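Local coordinates for protein relik capsid n-terminal domain (Oryctolagus cuniculus, PDB 2XGU) that probably builds the outer surface of the viral core as the N-terminal domain of an ancient lentiviral capsid protein, at residues Q9-V14 with S49-M54; A20-Q25 with N53-V58; V42-F47 with L123-V128; K74-A79 with L132-R137. One frame throughout, in Å; residues are numbered along the deposited sequence. Where two conformers were deposited one is given.

Contact 1 of 4, residues Q9-V14 with S49-M54; sequences QEYEPV and SVDINM
The loop after strand 8-11 passes the first turn of helix 49-57 with Val14 and Asp51 nearest, their CA atoms 6.4 Å apart. Asp51 is the hub of the contact. The phenol of Tyr11 and the carboxylate come at each other from opposite directions, and Tyr11 OH donates a short hydrogen bond of 2.6 Å to Asp51 OD1. The bond reaches the syn side of the oxygen, only 19° out of the carboxylate plane. Ring and carboxylate planes are 4° apart, and Asp51 CG lies in the ring plane at its edge, with Asp51 OD2 3.5 Å from Tyr11 CE1. The tyrosine gets there with CG anti to its backbone N (chi1 172°), which sends the ring out toward the helix. A water forms the second link: it accepts from Val14 N at 2.8 Å and donates to Asp51 OD1 at 2.8 Å. Apolar contact is modest, with Val14 CG2 4.0 Å from Asp51 CB. Beyond the pair, Asp51 OD2 accepts from Thr48 N, and Pro1 packs on the same side chain, a placement in keeping with the folded N-terminal hairpin of mature lentiviral capsids. With two donors at OD1 and one at OD2, this buried carboxylate is well supplied with hydrogen bonds, which would be expected to stabilise its charged form and to hold the hairpin's second strand and the loop after it against the helix.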
# COMPACT_ATOMS: atom_id res chain seq x y z
N GLN A 9 -15.62 -18.64 -15.05
CA GLN A 9 -15.14 -17.26 -15.08
C GLN A 9 -15.63 -16.56 -16.33
O GLN A 9 -15.47 -17.07 -17.45
CB GLN A 9 -13.60 -17.20 -15.06
CG GLN A 9 -12.97 -17.41 -13.69
CD GLN A 9 -11.52 -16.95 -13.66
OE1 GLN A 9 -10.96 -16.60 -14.69
NE2 GLN A 9 -10.92 -16.95 -12.48
N GLU A 10 -16.22 -15.38 -16.14
CA GLU A 10 -16.63 -14.53 -17.25
C GLU A 10 -16.12 -13.11 -17.02
O GLU A 10 -15.95 -12.68 -15.89
CB GLU A 10 -18.16 -14.50 -17.37
CG GLU A 10 -18.81 -15.86 -17.58
CD GLU A 10 -18.61 -16.41 -18.98
OE1 GLU A 10 -17.82 -15.83 -19.75
OE2 GLU A 10 -19.26 -17.43 -19.31
N TYR A 11 -15.89 -12.37 -18.10
CA TYR A 11 -15.49 -10.98 -17.97
C TYR A 11 -16.63 -10.07 -18.40
O TYR A 11 -17.30 -10.34 -19.40
CB TYR A 11 -14.26 -10.67 -18.83
CG TYR A 11 -13.96 -9.18 -18.85
CD1 TYR A 11 -13.37 -8.56 -17.76
CD2 TYR A 11 -14.29 -8.39 -19.96
CE1 TYR A 11 -13.10 -7.21 -17.75
CE2 TYR A 11 -14.02 -7.01 -19.96
CZ TYR A 11 -13.42 -6.44 -18.84
OH TYR A 11 -13.15 -5.09 -18.79
N GLU A 12 -16.82 -8.99 -17.65
CA GLU A 12 -17.66 -7.88 -18.10
C GLU A 12 -17.01 -6.55 -17.76
O GLU A 12 -16.34 -6.42 -16.74
CB GLU A 12 -19.06 -7.96 -17.47
CG GLU A 12 -19.82 -9.24 -17.77
CD GLU A 12 -20.20 -9.39 -19.23
OE1 GLU A 12 -20.63 -10.50 -19.63
OE2 GLU A 12 -20.06 -8.41 -20.00
N PRO A 13 -17.17 -5.55 -18.63
CA PRO A 13 -16.58 -4.26 -18.26
C PRO A 13 -17.27 -3.63 -17.05
O PRO A 13 -18.37 -4.06 -16.66
CB PRO A 13 -16.82 -3.40 -19.50
CG PRO A 13 -17.96 -4.02 -20.19
CD PRO A 13 -17.87 -5.50 -19.92
N VAL A 14 -16.64 -2.62 -16.46
CA VAL A 14 -17.26 -1.93 -15.34
C VAL A 14 -18.57 -1.31 -15.84
O VAL A 14 -18.60 -0.71 -16.91
CB VAL A 14 -16.34 -0.85 -14.75
CG1 VAL A 14 -17.05 -0.13 -13.61
CG2 VAL A 14 -15.03 -1.47 -14.24
N SER A 49 -6.46 -4.91 -15.02
CA SER A 49 -5.72 -3.67 -15.06
C SER A 49 -6.44 -2.63 -15.93
O SER A 49 -6.42 -1.43 -15.64
CB SER A 49 -4.28 -3.92 -15.51
OG SER A 49 -3.67 -4.86 -14.63
N VAL A 50 -7.08 -3.09 -17.00
CA VAL A 50 -7.86 -2.19 -17.85
C VAL A 50 -9.06 -1.58 -17.09
O VAL A 50 -9.33 -0.38 -17.21
CB VAL A 50 -8.34 -2.90 -19.14
CG1 VAL A 50 -9.32 -2.02 -19.91
CG2 VAL A 50 -7.13 -3.26 -20.02
N ASP A 51 -9.76 -2.40 -16.31
CA ASP A 51 -10.84 -1.92 -15.46
C ASP A 51 -10.33 -0.85 -14.47
O ASP A 51 -11.00 0.16 -14.24
CB ASP A 51 -11.41 -3.06 -14.62
CG ASP A 51 -12.09 -4.14 -15.44
OD1 ASP A 51 -12.60 -3.86 -16.54
OD2 ASP A 51 -12.15 -5.31 -14.97
N ILE A 52 -9.18 -1.10 -13.85
CA ILE A 52 -8.63 -0.17 -12.87
C ILE A 52 -8.31 1.17 -13.53
O ILE A 52 -8.61 2.22 -12.99
CB ILE A 52 -7.39 -0.78 -12.21
CG1 ILE A 52 -7.82 -1.90 -11.26
CG2 ILE A 52 -6.60 0.31 -11.45
CD1 ILE A 52 -6.67 -2.79 -10.80
N ASN A 53 -7.67 1.12 -14.69
CA ASN A 53 -7.31 2.34 -15.39
C ASN A 53 -8.54 3.09 -15.85
O ASN A 53 -8.54 4.31 -15.87
CB ASN A 53 -6.37 2.03 -16.55
CG ASN A 53 -5.02 1.54 -16.06
OD1 ASN A 53 -4.63 1.87 -14.94
ND2 ASN A 53 -4.32 0.77 -16.88
N MET A 54 -9.59 2.35 -16.18
CA MET A 54 -10.84 2.96 -16.59
C MET A 54 -11.35 3.85 -15.46
O MET A 54 -11.71 5.02 -15.67
CB MET A 54 -11.84 1.85 -16.91
CG MET A 54 -12.63 2.05 -18.15
SD MET A 54 -13.71 3.43 -17.87
CE MET A 54 -14.29 3.10 -16.23
O HOH W 1 -14.16 -1.72 -17.53

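Contact 2 of 4, residues A20-Q25 with N53-V58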
# COMPACT_ATOMS: atom_id res chain seq x y z
N ALA A 20 -20.70 5.60 -11.97
CA ALA A 20 -21.41 6.74 -11.37
C ALA A 20 -21.23 6.76 -9.86
O ALA A 20 -21.03 7.83 -9.28
CB ALA A 20 -22.88 6.72 -11.74
N ALA A 21 -21.29 5.59 -9.22
CA ALA A 21 -21.17 5.50 -7.77
C ALA A 21 -19.76 5.85 -7.28
O ALA A 21 -19.60 6.55 -6.27
CB ALA A 21 -21.58 4.11 -7.30
N TRP A 22 -18.74 5.37 -7.99
CA TRP A 22 -17.36 5.71 -7.69
C TRP A 22 -17.14 7.21 -7.83
O TRP A 22 -16.52 7.84 -6.97
CB TRP A 22 -16.43 4.96 -8.64
CG TRP A 22 -15.01 5.49 -8.66
CD1 TRP A 22 -14.39 6.10 -9.71
CD2 TRP A 22 -14.06 5.48 -7.58
NE1 TRP A 22 -13.11 6.45 -9.37
CE2 TRP A 22 -12.88 6.09 -8.07
CE3 TRP A 22 -14.08 5.00 -6.26
CZ2 TRP A 22 -11.73 6.25 -7.28
CZ3 TRP A 22 -12.93 5.16 -5.48
CH2 TRP A 22 -11.78 5.78 -5.99
N LEU A 23 -17.65 7.79 -8.91
CA LEU A 23 -17.49 9.23 -9.11
C LEU A 23 -18.14 10.06 -8.01
O LEU A 23 -17.57 11.06 -7.56
CB LEU A 23 -17.99 9.65 -10.50
CG LEU A 23 -17.16 9.07 -11.64
CD1 LEU A 23 -17.74 9.49 -12.99
CD2 LEU A 23 -15.70 9.48 -11.53
N LYS A 24 -19.33 9.65 -7.55
CA LYS A 24 -19.99 10.35 -6.45
C LYS A 24 -19.17 10.25 -5.17
O LYS A 24 -19.05 11.21 -4.42
CB LYS A 24 -21.40 9.81 -6.22
CG LYS A 24 -22.42 10.26 -7.27
N GLN A 25 -18.58 9.07 -4.92
CA GLN A 25 -17.75 8.86 -3.74
C GLN A 25 -16.58 9.83 -3.76
O GLN A 25 -16.30 10.49 -2.76
CB GLN A 25 -17.26 7.40 -3.67
CG GLN A 25 -16.27 7.09 -2.56
CD GLN A 25 -16.84 7.29 -1.17
OE1 GLN A 25 -18.04 7.15 -0.95
NE2 GLN A 25 -15.98 7.64 -0.22
N ASN A 53 -7.67 1.12 -14.69
CA ASN A 53 -7.31 2.34 -15.39
C ASN A 53 -8.54 3.09 -15.85
O ASN A 53 -8.54 4.31 -15.87
CB ASN A 53 -6.37 2.03 -16.55
CG ASN A 53 -5.02 1.54 -16.06
OD1 ASN A 53 -4.63 1.87 -14.94
ND2 ASN A 53 -4.32 0.77 -16.88
N MET A 54 -9.59 2.35 -16.18
CA MET A 54 -10.84 2.96 -16.59
C MET A 54 -11.35 3.85 -15.46
O MET A 54 -11.71 5.02 -15.67
CB MET A 54 -11.84 1.85 -16.91
CG MET A 54 -12.63 2.05 -18.15
SD MET A 54 -13.71 3.43 -17.87
CE MET A 54 -14.29 3.10 -16.23
N LEU A 55 -11.41 3.32 -14.25
CA LEU A 55 -11.96 4.08 -13.14
C LEU A 55 -11.06 5.25 -12.77
O LEU A 55 -11.55 6.33 -12.43
CB LEU A 55 -12.22 3.21 -11.91
CG LEU A 55 -13.55 2.44 -11.88
CD1 LEU A 55 -13.77 1.88 -10.50
CD2 LEU A 55 -14.72 3.32 -12.26
N LEU A 56 -9.75 5.05 -12.83
CA LEU A 56 -8.81 6.14 -12.55
C LEU A 56 -8.98 7.25 -13.58
O LEU A 56 -9.04 8.43 -13.24
CB LEU A 56 -7.36 5.65 -12.55
CG LEU A 56 -6.92 4.70 -11.44
CD1 LEU A 56 -5.47 4.28 -11.64
CD2 LEU A 56 -7.09 5.35 -10.07
N ASN A 57 -9.07 6.85 -14.85
CA ASN A 57 -9.08 7.82 -15.94
C ASN A 57 -10.36 8.64 -16.05
O ASN A 57 -10.33 9.76 -16.56
CB ASN A 57 -8.82 7.10 -17.27
CG ASN A 57 -7.38 6.62 -17.41
OD1 ASN A 57 -7.07 5.83 -18.30
ND2 ASN A 57 -6.51 7.10 -16.54
N VAL A 58 -11.48 8.10 -15.58
CA VAL A 58 -12.73 8.85 -15.66
C VAL A 58 -12.94 9.76 -14.46
O VAL A 58 -13.88 10.55 -14.43
CB VAL A 58 -13.97 7.92 -15.81
CG1 VAL A 58 -13.86 7.08 -17.07
CG2 VAL A 58 -14.16 7.07 -14.56
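Trp22 is the first residue of helix 16-29 in this segment to reach helix 49-57, and it does so with the five-membered side of its indole. A chi1 of 165° carries the ring away from the backbone N and across the gap between the helices, where Trp22 CD1 lies 3.8 Å from Leu55 CD2. The other methyl of that leucine, CD1, sits over one indole face, 4.2 Å above the plane and displaced toward the rim. At the polar corner, Trp22 NE1 points to Leu55 O at 3.4 Å, but the angle of 132° at the hydrogen makes this a weak bond. The stronger partner of the same N-H is Thr59 OG1, just past the second segment, and Thr59 OG1 is also bonded to Leu55 O, so the three groups form a small polar cluster beside an apolar wall. In the mainly helical N-terminal domain of this capsid protein, the indole is wedged between helices: Phe40 of helix 34-43 meets it with its ring inclined at about 60°, and Ile19 and Phe47 touch Leu55. One residue on, Leu23 starts off across the line between the helices, yet its end bends nearer. Its CD2 methyl comes 3.6 Å from Val58 O, and a looser apolar contact joins Leu23 CD2 to Val58 CG2 at 4.2 Å, while Thr59 and Pro60 also pack against this leucine.

Contact 3 of 4, residues V42-F47 with L123-V128; sequences VISINF and LYRTWV
Ser44 and Arg125 form a polar tether between a tight turn and a helix, close to the centre of the chain. The turn is a type II beta turn from Ser44 to Phe47, joining helix 34-43 to helix 49-57 in the helical bundle of this capsid domain; the arginine projects from helix 118-134. With chi1 at 173° and the chain extended out to NE, Arg125 is a straight arm that carries the guanidinium from helix 118-134 to the turn. Its NE donates to Ser44 OG at 3.0 Å. The bond is bent, 139° at the hydrogen, and the oxygen is tilted 23° from the guanidinium plane at its edge. Ser44 OG is itself bonded back to Phe40 O in the preceding helical turn, so the serine hydroxyl relays between that helix and the arginine. Farther out, Arg125 NH2 bonds to Gly41 O and also reaches Gln136 of the second subunit, which places the group at the boundary between the two copies; an acetate ion, probably from the crystallisation liquor, lies about 4 Å from the side chain. Ile45 has two conformers; in one of them it runs alongside the arginine, a touch that is therefore provisional. The turn is closed by Phe47 N bonding to Ser44 O at 3.0 Å, and that same carbonyl oxygen, Ser44 O, lies 3.4 Å from Arg125 CD.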
# COMPACT_ATOMS: atom_id res chain seq x y z
N VAL A 42 -12.61 -2.18 -1.87
CA VAL A 42 -13.77 -3.06 -1.91
C VAL A 42 -14.24 -3.32 -3.35
O VAL A 42 -14.47 -4.47 -3.76
CB VAL A 42 -14.93 -2.48 -1.05
CG1 VAL A 42 -16.21 -3.29 -1.24
CG2 VAL A 42 -14.54 -2.44 0.44
N ILE A 43 -14.38 -2.26 -4.15
CA ILE A 43 -14.96 -2.43 -5.48
C ILE A 43 -14.03 -3.08 -6.49
O ILE A 43 -14.48 -3.67 -7.48
CB ILE A 43 -15.51 -1.10 -6.08
CG1 ILE A 43 -14.38 -0.13 -6.39
CG2 ILE A 43 -16.56 -0.49 -5.15
CD1 ILE A 43 -14.85 1.08 -7.17
N SER A 44 -12.72 -2.99 -6.26
CA SER A 44 -11.76 -3.35 -7.31
C SER A 44 -11.30 -4.79 -7.24
O SER A 44 -10.46 -5.21 -8.04
CB SER A 44 -10.54 -2.44 -7.23
OG SER A 44 -9.87 -2.60 -5.98
N ILE A 45 -11.86 -5.53 -6.30
CA ILE A 45 -11.64 -6.96 -6.23
C ILE A 45 -12.01 -7.58 -7.58
O ILE A 45 -13.09 -7.33 -8.12
CB ILE A 45 -12.44 -7.59 -5.08
CG1 ILE A 45 -12.01 -6.97 -3.75
CG2 ILE A 45 -12.26 -9.10 -5.05
CD1 ILE A 45 -12.77 -7.48 -2.56
N ASN A 46 -11.07 -8.33 -8.13
CA ASN A 46 -11.26 -9.04 -9.39
C ASN A 46 -11.28 -8.15 -10.64
O ASN A 46 -11.56 -8.61 -11.74
CB ASN A 46 -12.52 -9.91 -9.34
CG ASN A 46 -12.50 -10.88 -8.17
OD1 ASN A 46 -11.44 -11.35 -7.75
ND2 ASN A 46 -13.68 -11.19 -7.64
N PHE A 47 -10.96 -6.87 -10.47
CA PHE A 47 -10.80 -5.98 -11.62
C PHE A 47 -9.58 -6.37 -12.43
O PHE A 47 -8.55 -6.75 -11.87
CB PHE A 47 -10.62 -4.52 -11.18
CG PHE A 47 -11.90 -3.76 -11.00
CD1 PHE A 47 -13.09 -4.39 -10.68
CD2 PHE A 47 -11.90 -2.37 -11.15
CE1 PHE A 47 -14.27 -3.65 -10.51
CE2 PHE A 47 -13.07 -1.64 -10.99
CZ PHE A 47 -14.24 -2.29 -10.67
N LEU A 123 -1.56 -7.96 -8.81
CA LEU A 123 -0.38 -7.18 -8.44
C LEU A 123 -0.60 -5.69 -8.75
O LEU A 123 -0.21 -4.82 -7.96
CB LEU A 123 0.85 -7.70 -9.18
CG LEU A 123 2.14 -6.96 -8.88
CD1 LEU A 123 2.50 -7.05 -7.40
CD2 LEU A 123 3.29 -7.49 -9.74
N TYR A 124 -1.23 -5.39 -9.88
CA TYR A 124 -1.47 -3.99 -10.22
C TYR A 124 -2.43 -3.34 -9.22
O TYR A 124 -2.23 -2.19 -8.82
CB TYR A 124 -2.03 -3.85 -11.64
CG TYR A 124 -2.20 -2.42 -12.11
CD1 TYR A 124 -1.20 -1.48 -11.90
CD2 TYR A 124 -3.36 -2.02 -12.76
CE1 TYR A 124 -1.33 -0.17 -12.34
CE2 TYR A 124 -3.51 -0.71 -13.21
CZ TYR A 124 -2.50 0.21 -12.99
OH TYR A 124 -2.62 1.51 -13.43
N ARG A 125 -3.49 -4.06 -8.85
CA ARG A 125 -4.41 -3.57 -7.84
C ARG A 125 -3.66 -3.27 -6.54
O ARG A 125 -3.90 -2.24 -5.91
CB ARG A 125 -5.54 -4.58 -7.59
CG ARG A 125 -6.44 -4.22 -6.42
CD ARG A 125 -7.56 -5.26 -6.26
NE ARG A 125 -8.37 -4.98 -5.08
CZ ARG A 125 -8.04 -5.35 -3.84
NH1 ARG A 125 -6.94 -6.06 -3.62
NH2 ARG A 125 -8.83 -5.02 -2.82
N THR A 126 -2.75 -4.16 -6.16
CA THR A 126 -1.89 -3.93 -5.01
C THR A 126 -1.07 -2.64 -5.14
O THR A 126 -1.04 -1.83 -4.22
CB THR A 126 -0.97 -5.14 -4.77
OG1 THR A 126 -1.78 -6.24 -4.32
CG2 THR A 126 0.10 -4.83 -3.74
N TRP A 127 -0.44 -2.43 -6.29
CA TRP A 127 0.31 -1.19 -6.52
C TRP A 127 -0.57 0.06 -6.38
O TRP A 127 -0.17 1.04 -5.75
CB TRP A 127 0.93 -1.18 -7.93
CG TRP A 127 2.08 -2.13 -8.13
CD1 TRP A 127 2.63 -2.95 -7.20
CD2 TRP A 127 2.81 -2.34 -9.35
NE1 TRP A 127 3.67 -3.67 -7.76
CE2 TRP A 127 3.80 -3.31 -9.08
CE3 TRP A 127 2.73 -1.80 -10.63
CZ2 TRP A 127 4.69 -3.76 -10.05
CZ3 TRP A 127 3.62 -2.24 -11.60
CH2 TRP A 127 4.59 -3.20 -11.30
N VAL A 128 -1.76 0.03 -6.98
CA VAL A 128 -2.64 1.19 -6.94
C VAL A 128 -3.12 1.48 -5.52
O VAL A 128 -3.10 2.63 -5.07
CB VAL A 128 -3.84 0.98 -7.90
CG1 VAL A 128 -4.82 2.14 -7.80
CG2 VAL A 128 -3.33 0.86 -9.33

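Contact 4 of 4, residues K74-A79 with L132-R137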
# COMPACT_ATOMS: atom_id res chain seq x y z
N LYS A 74 4.13 4.94 -10.83
CA LYS A 74 5.26 4.96 -11.75
C LYS A 74 6.55 4.57 -11.05
O LYS A 74 7.38 3.86 -11.61
CB LYS A 74 5.42 6.34 -12.40
CG LYS A 74 4.41 6.60 -13.50
CD LYS A 74 4.62 7.94 -14.16
CE LYS A 74 3.49 8.26 -15.14
NZ LYS A 74 3.64 9.61 -15.75
N GLU A 75 6.70 5.02 -9.81
CA GLU A 75 7.88 4.69 -9.02
C GLU A 75 7.97 3.18 -8.79
O GLU A 75 9.05 2.60 -8.88
CB GLU A 75 7.90 5.45 -7.69
CG GLU A 75 8.03 6.96 -7.85
CD GLU A 75 7.86 7.70 -6.53
OE1 GLU A 75 7.78 7.04 -5.47
OE2 GLU A 75 7.81 8.95 -6.55
N LYS A 76 6.83 2.56 -8.49
CA LYS A 76 6.77 1.11 -8.31
C LYS A 76 7.11 0.37 -9.60
O LYS A 76 7.78 -0.66 -9.58
CB LYS A 76 5.37 0.67 -7.86
CG LYS A 76 4.96 1.21 -6.50
CD LYS A 76 3.55 0.71 -6.15
CE LYS A 76 2.99 1.40 -4.93
NZ LYS A 76 3.89 1.26 -3.75
N ALA A 77 6.63 0.91 -10.72
CA ALA A 77 6.87 0.29 -12.02
C ALA A 77 8.35 0.38 -12.37
O ALA A 77 8.95 -0.59 -12.85
CB ALA A 77 6.03 0.98 -13.08
N ILE A 78 8.96 1.54 -12.11
CA ILE A 78 10.40 1.71 -12.34
C ILE A 78 11.22 0.73 -11.49
O ILE A 78 12.15 0.09 -11.97
CB ILE A 78 10.84 3.16 -12.08
CG1 ILE A 78 10.18 4.08 -13.11
CG2 ILE A 78 12.36 3.28 -12.13
CD1 ILE A 78 10.42 5.56 -12.88
N ALA A 79 10.85 0.60 -10.21
CA ALA A 79 11.52 -0.34 -9.33
C ALA A 79 11.35 -1.78 -9.82
O ALA A 79 12.31 -2.57 -9.81
CB ALA A 79 10.99 -0.20 -7.92
N LEU A 132 -2.38 4.84 -3.32
CA LEU A 132 -3.43 5.60 -2.64
C LEU A 132 -3.17 5.72 -1.14
O LEU A 132 -3.25 6.81 -0.56
CB LEU A 132 -4.81 4.98 -2.90
CG LEU A 132 -5.33 5.11 -4.32
CD1 LEU A 132 -6.46 4.12 -4.57
CD2 LEU A 132 -5.81 6.54 -4.50
N GLN A 133 -2.87 4.59 -0.51
CA GLN A 133 -2.62 4.56 0.92
C GLN A 133 -1.49 5.50 1.32
O GLN A 133 -1.56 6.17 2.36
CB GLN A 133 -2.28 3.13 1.33
CG GLN A 133 -2.90 2.59 2.62
CD GLN A 133 -4.42 2.59 2.64
OE1 GLN A 133 -5.02 3.50 3.19
NE2 GLN A 133 -5.04 1.56 2.07
N GLU A 134 -0.44 5.55 0.50
CA GLU A 134 0.73 6.38 0.78
C GLU A 134 0.45 7.88 0.56
O GLU A 134 1.25 8.72 0.97
CB GLU A 134 1.95 5.89 -0.03
CG GLU A 134 2.39 4.48 0.40
CD GLU A 134 3.19 3.71 -0.67
OE1 GLU A 134 3.77 4.36 -1.57
OE2 GLU A 134 3.25 2.46 -0.58
N CYS A 135 -0.68 8.20 -0.06
CA CYS A 135 -1.08 9.58 -0.28
C CYS A 135 -2.30 9.94 0.57
O CYS A 135 -2.96 10.95 0.33
CB CYS A 135 -1.42 9.82 -1.76
SG CYS A 135 -0.06 9.58 -2.89
N GLN A 136 -2.60 9.11 1.56
CA GLN A 136 -3.79 9.29 2.39
C GLN A 136 -3.91 10.70 2.96
O GLN A 136 -2.95 11.22 3.55
CB GLN A 136 -3.76 8.28 3.54
CG GLN A 136 -5.12 7.80 4.01
CD GLN A 136 -5.00 6.80 5.14
OE1 GLN A 136 -4.98 5.58 4.92
NE2 GLN A 136 -4.90 7.30 6.35
N ARG A 137 -5.08 11.31 2.82
CA ARG A 137 -5.29 12.64 3.37
C ARG A 137 -5.76 12.54 4.82
O ARG A 137 -6.61 11.72 5.15
CB ARG A 137 -6.33 13.40 2.54
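Charge carries this contact: Lys76 and Glu134 reach toward each other from opposite directions, across a backbone gap of 12.1 Å between their CA atoms. The salt bridge is made by Lys76 NZ and Glu134 OE2 at 3.4 Å, and as a hydrogen bond it is weak. Glu134 OE1 stands farther off, 3.8 Å from Lys76 NZ, so the ammonium group favours one oxygen without sitting evenly between the two. The lysine chain runs extended until its last torsion, where chi4 of -56° turns NZ aside toward the glutamate, which is itself extended beyond CG. The pair links helix 63-83 to the C-terminal end of helix 118-134, on the surface of the helical domain and beside the second subunit. Other charges gather there. Glu130 of the same chain and Glu130 of the second subunit each form a long, weak ion pair with Lys76 NZ, and the latter carboxylate also lies close to Glu134; the lysine may partly offset that repulsion. Side-chain packing extends to neighbouring residues: Lys72 of helix 63-83 touches Glu134 and Cys135, while Leu132 is buried against Val69, Ile37 and Phe40.

How the contacts relate
Along the chain, contact 2 shares Asn53 and Met54 with contact 1, both ending on helix 49-57, with centres about 13 Å apart. Contact 3 crosses both in sequence; its centre is about 11 Å from that of contact 1 and about 14 Å from that of contact 2. It touches each of them, through Val14 against Phe47 and through Leu55 against Ile43 and Phe47; Tyr124 OH also reaches Asn53 OD1, a probable hydrogen bond. Contact 4 shares helix 118-134 with contact 3, whose Trp127 packs on Lys76 and Ala77, but lies across the chain's centre from contact 1, centres about 22 Å apart. Thus the hairpin end and the second-subunit side, where contacts 3 and 4 meet another copy, are joined through the helical core.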